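Local structure of galactonate dehydratase (Zobellia galactanivorans, 5OLC) at residues 35-47 / 53-67. The protein belongs to the enolase superfamily, with an N-terminal capping domain of the mandelate racemase and muconate lactonizing enzyme type joined to a TIM-barrel-like C-terminal domain. Numbering follows the deposited sequence.
Sequences DTRKICIVKITLD and WGEGYGPAAVIKSGI
Val42 and Gly54 pair in an antiparallel beta hairpin, and the helix that follows the second strand folds back over one face of it. Strand 36-46 is the middle strand of the three-stranded sheet of the N-terminal domain. Val42 N binds Gly54 O at 2.9 Å, and Gly54 N returns a bond to Val42 O at 2.8 Å. Ile41 faces Glu55, and Lys43 faces Trp53, as non-hydrogen-bonded pairs.

On the sheet face that carries these four side chains, Lys43 CB lies over the face of the Trp53 six-membered ring, 3.5 Å from its centroid, a CH-pi contact. Lys43 CG is anti to the backbone N (chi1 -167°), and the extended chain runs out over the rim of the ring by CZ2, its amine ending beyond that edge. Ile41 crosses the indole at about a right angle, with Ile41 CG2 3.5 Å from Trp53 CE3. Ile41 CD1 rests on the carboxylate of Glu55, beside CD1 of Ile39. Glu55 OE1 is hydrogen-bonded to Thr308 OG1 and Ala311 N, which ties the hairpin to the barrel domain.

The other face meets helix 60-67. Cys40 CB packs on Ala60 CB, and Cys40 SG reaches Ile67 CD1 at 3.8 Å. Val42 CG1 meets Ile67 CG2 tip to tip at 3.7 Å. Ala108 of helix 101-120 also touches Val42.

The chemistry is thus divided: apolar packing joins the helix to the sheet, while backbone bonds fix the strand pairing and Glu55 carries a polar link between domains.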
# COMPACT_ATOMS: atom_id res chain seq x y z
N ASP A 35 27.63 1.76 39.91
CA ASP A 35 27.10 0.95 41.01
C ASP A 35 27.42 -0.56 40.84
O ASP A 35 28.55 -0.90 40.47
CB ASP A 35 25.59 1.22 41.22
CG ASP A 35 24.71 0.91 40.02
OD1 ASP A 35 25.03 1.39 38.90
OD2 ASP A 35 23.69 0.20 40.20
N THR A 36 26.44 -1.45 41.13
CA THR A 36 26.54 -2.91 41.01
C THR A 36 26.22 -3.41 39.58
O THR A 36 25.42 -2.79 38.87
CB THR A 36 25.64 -3.65 42.05
OG1 THR A 36 24.27 -3.24 41.91
CG2 THR A 36 26.08 -3.43 43.48
N ARG A 37 26.88 -4.52 39.18
CA ARG A 37 26.66 -5.27 37.93
C ARG A 37 26.12 -6.61 38.43
O ARG A 37 26.87 -7.36 39.07
CB ARG A 37 27.96 -5.52 37.12
CG ARG A 37 28.74 -4.29 36.64
CD ARG A 37 28.13 -3.61 35.41
NE ARG A 37 28.46 -4.28 34.14
CZ ARG A 37 29.53 -4.01 33.40
NH1 ARG A 37 30.43 -3.11 33.82
NH2 ARG A 37 29.73 -4.63 32.25
N LYS A 38 24.83 -6.86 38.24
CA LYS A 38 24.18 -8.11 38.65
C LYS A 38 23.80 -8.88 37.39
O LYS A 38 22.92 -8.44 36.63
CB LYS A 38 22.94 -7.82 39.51
CG LYS A 38 23.08 -8.24 40.97
CD LYS A 38 21.89 -7.76 41.83
CE LYS A 38 22.09 -6.41 42.47
NZ LYS A 38 23.03 -6.47 43.62
N ILE A 39 24.49 -10.00 37.13
CA ILE A 39 24.19 -10.84 35.96
C ILE A 39 23.81 -12.25 36.44
O ILE A 39 24.31 -12.70 37.47
CB ILE A 39 25.27 -10.81 34.81
CG1 ILE A 39 26.22 -11.98 34.87
CG2 ILE A 39 26.05 -9.48 34.68
CD1 ILE A 39 26.03 -12.77 33.82
N CYS A 40 22.91 -12.91 35.72
CA CYS A 40 22.48 -14.28 36.00
C CYS A 40 23.14 -15.21 34.98
O CYS A 40 23.27 -14.84 33.82
CB CYS A 40 20.96 -14.40 35.97
SG CYS A 40 20.34 -16.09 36.17
N ILE A 41 23.59 -16.41 35.43
CA ILE A 41 24.30 -17.45 34.66
C ILE A 41 23.63 -18.82 34.99
O ILE A 41 23.13 -18.97 36.10
CB ILE A 41 25.79 -17.42 35.16
CG1 ILE A 41 26.53 -16.10 34.82
CG2 ILE A 41 26.59 -18.61 34.73
CD1 ILE A 41 27.10 -15.91 33.46
N VAL A 42 23.66 -19.81 34.08
CA VAL A 42 23.13 -21.17 34.32
C VAL A 42 24.17 -22.25 34.06
O VAL A 42 25.00 -22.10 33.17
CB VAL A 42 21.88 -21.57 33.51
CG1 VAL A 42 20.62 -21.63 34.35
CG2 VAL A 42 21.72 -20.74 32.24
N LYS A 43 24.02 -23.39 34.75
CA LYS A 43 24.79 -24.60 34.56
C LYS A 43 23.79 -25.76 34.48
O LYS A 43 23.12 -26.10 35.46
CB LYS A 43 25.80 -24.83 35.69
CG LYS A 43 26.86 -25.89 35.39
CD LYS A 43 27.37 -26.45 36.68
CE LYS A 43 28.69 -27.15 36.53
NZ LYS A 43 29.46 -27.20 37.81
N ILE A 44 23.64 -26.32 33.27
CA ILE A 44 22.78 -27.48 33.08
C ILE A 44 23.74 -28.64 33.08
O ILE A 44 24.74 -28.62 32.35
CB ILE A 44 21.90 -27.44 31.79
CG1 ILE A 44 21.06 -26.14 31.74
CG2 ILE A 44 20.99 -28.70 31.71
CD1 ILE A 44 20.64 -25.72 30.43
N THR A 45 23.46 -29.64 33.93
CA THR A 45 24.26 -30.85 34.02
C THR A 45 23.37 -32.08 33.76
O THR A 45 22.25 -32.19 34.28
CB THR A 45 25.14 -30.93 35.32
OG1 THR A 45 24.56 -31.85 36.25
CG2 THR A 45 25.40 -29.57 35.99
N LEU A 46 23.91 -32.99 32.93
CA LEU A 46 23.28 -34.23 32.51
C LEU A 46 23.55 -35.34 33.53
O LEU A 46 24.46 -35.20 34.37
CB LEU A 46 23.83 -34.64 31.14
CG LEU A 46 23.76 -33.61 29.97
CD1 LEU A 46 24.22 -34.24 28.68
CD2 LEU A 46 22.35 -33.03 29.80
N ASP A 47 22.77 -36.47 33.45
CA ASP A 47 22.93 -37.64 34.32
C ASP A 47 24.40 -38.11 34.34
O ASP A 47 24.90 -38.51 35.39
CB ASP A 47 22.03 -38.81 33.85
CG ASP A 47 20.52 -38.64 33.89
OD1 ASP A 47 20.04 -37.71 34.58
OD2 ASP A 47 19.82 -39.47 33.27
N TRP A 53 27.46 -24.32 30.28
CA TRP A 53 27.31 -22.98 30.85
C TRP A 53 26.52 -22.02 29.92
O TRP A 53 26.77 -21.95 28.71
CB TRP A 53 28.68 -22.39 31.26
CG TRP A 53 29.22 -22.95 32.54
CD1 TRP A 53 30.27 -23.81 32.68
CD2 TRP A 53 28.73 -22.70 33.87
NE1 TRP A 53 30.47 -24.10 34.02
CE2 TRP A 53 29.53 -23.44 34.77
CE3 TRP A 53 27.71 -21.88 34.39
CZ2 TRP A 53 29.34 -23.40 36.15
CZ3 TRP A 53 27.52 -21.86 35.76
CH2 TRP A 53 28.34 -22.60 36.63
N GLY A 54 25.55 -21.32 30.50
CA GLY A 54 24.69 -20.38 29.79
C GLY A 54 24.57 -19.05 30.50
O GLY A 54 25.02 -18.91 31.63
N GLU A 55 23.95 -18.08 29.84
CA GLU A 55 23.79 -16.73 30.35
C GLU A 55 22.53 -16.08 29.76
O GLU A 55 22.19 -16.29 28.59
CB GLU A 55 25.04 -15.90 29.96
CG GLU A 55 25.18 -14.55 30.64
CD GLU A 55 26.55 -13.93 30.42
OE1 GLU A 55 27.49 -14.66 30.04
OE2 GLU A 55 26.68 -12.70 30.60
N GLY A 56 21.85 -15.31 30.60
CA GLY A 56 20.68 -14.52 30.26
C GLY A 56 21.00 -13.05 30.38
O GLY A 56 21.80 -12.67 31.26
N TYR A 57 20.45 -12.20 29.48
CA TYR A 57 20.72 -10.76 29.50
C TYR A 57 19.51 -9.98 29.99
O TYR A 57 18.41 -10.13 29.44
CB TYR A 57 21.21 -10.25 28.14
CG TYR A 57 21.49 -8.76 28.10
CD1 TYR A 57 22.72 -8.25 28.49
CD2 TYR A 57 20.53 -7.86 27.63
CE1 TYR A 57 22.99 -6.87 28.43
CE2 TYR A 57 20.79 -6.49 27.57
CZ TYR A 57 22.02 -6.00 27.98
OH TYR A 57 22.26 -4.64 27.91
N GLY A 58 19.73 -9.14 31.01
CA GLY A 58 18.71 -8.30 31.63
C GLY A 58 18.77 -8.27 33.15
O GLY A 58 19.87 -8.36 33.70
N PRO A 59 17.62 -8.16 33.86
CA PRO A 59 17.66 -8.12 35.34
C PRO A 59 17.85 -9.51 35.97
O PRO A 59 16.92 -10.33 36.04
CB PRO A 59 16.34 -7.43 35.72
CG PRO A 59 15.59 -7.19 34.42
CD PRO A 59 16.23 -8.05 33.38
N ALA A 60 19.08 -9.76 36.41
CA ALA A 60 19.55 -11.01 36.99
C ALA A 60 18.50 -11.82 37.78
O ALA A 60 18.08 -12.88 37.31
CB ALA A 60 20.78 -10.76 37.84
N ALA A 61 18.05 -11.31 38.93
CA ALA A 61 17.11 -12.00 39.82
C ALA A 61 15.75 -12.35 39.20
O ALA A 61 15.08 -13.29 39.65
CB ALA A 61 16.94 -11.19 41.08
N VAL A 62 15.35 -11.60 38.14
CA VAL A 62 14.10 -11.82 37.41
C VAL A 62 14.30 -12.94 36.42
O VAL A 62 13.38 -13.76 36.22
CB VAL A 62 13.56 -10.55 36.71
CG1 VAL A 62 12.04 -10.60 36.60
CG2 VAL A 62 14.00 -9.29 37.44
N ILE A 63 15.51 -12.99 35.81
CA ILE A 63 15.88 -14.04 34.85
C ILE A 63 16.04 -15.38 35.60
O ILE A 63 15.61 -16.43 35.11
CB ILE A 63 17.15 -13.62 34.03
CG1 ILE A 63 16.80 -12.54 32.99
CG2 ILE A 63 17.85 -14.82 33.35
CD1 ILE A 63 17.88 -11.61 32.71
N LYS A 64 16.62 -15.31 36.81
CA LYS A 64 16.88 -16.43 37.68
C LYS A 64 15.59 -17.15 38.07
O LYS A 64 15.57 -18.37 38.18
CB LYS A 64 17.63 -15.93 38.91
CG LYS A 64 18.46 -17.01 39.61
CD LYS A 64 18.00 -17.23 41.04
CE LYS A 64 17.21 -18.50 41.20
NZ LYS A 64 16.62 -18.61 42.56
N SER A 65 14.50 -16.40 38.25
CA SER A 65 13.21 -16.99 38.60
C SER A 65 12.59 -17.60 37.37
O SER A 65 11.82 -18.57 37.48
CB SER A 65 12.29 -15.93 39.19
OG SER A 65 12.88 -15.40 40.36
N GLY A 66 12.91 -17.01 36.21
CA GLY A 66 12.45 -17.46 34.90
C GLY A 66 12.93 -18.87 34.64
O GLY A 66 12.12 -19.75 34.35
N ILE A 67 14.27 -19.09 34.83
CA ILE A 67 14.91 -20.40 34.67
C ILE A 67 14.20 -21.41 35.59
O ILE A 67 13.81 -22.48 35.11
CB ILE A 67 16.42 -20.33 34.94
CG1 ILE A 67 17.14 -19.55 33.82
CG2 ILE A 67 17.01 -21.73 35.10
CD1 ILE A 67 18.24 -18.64 34.26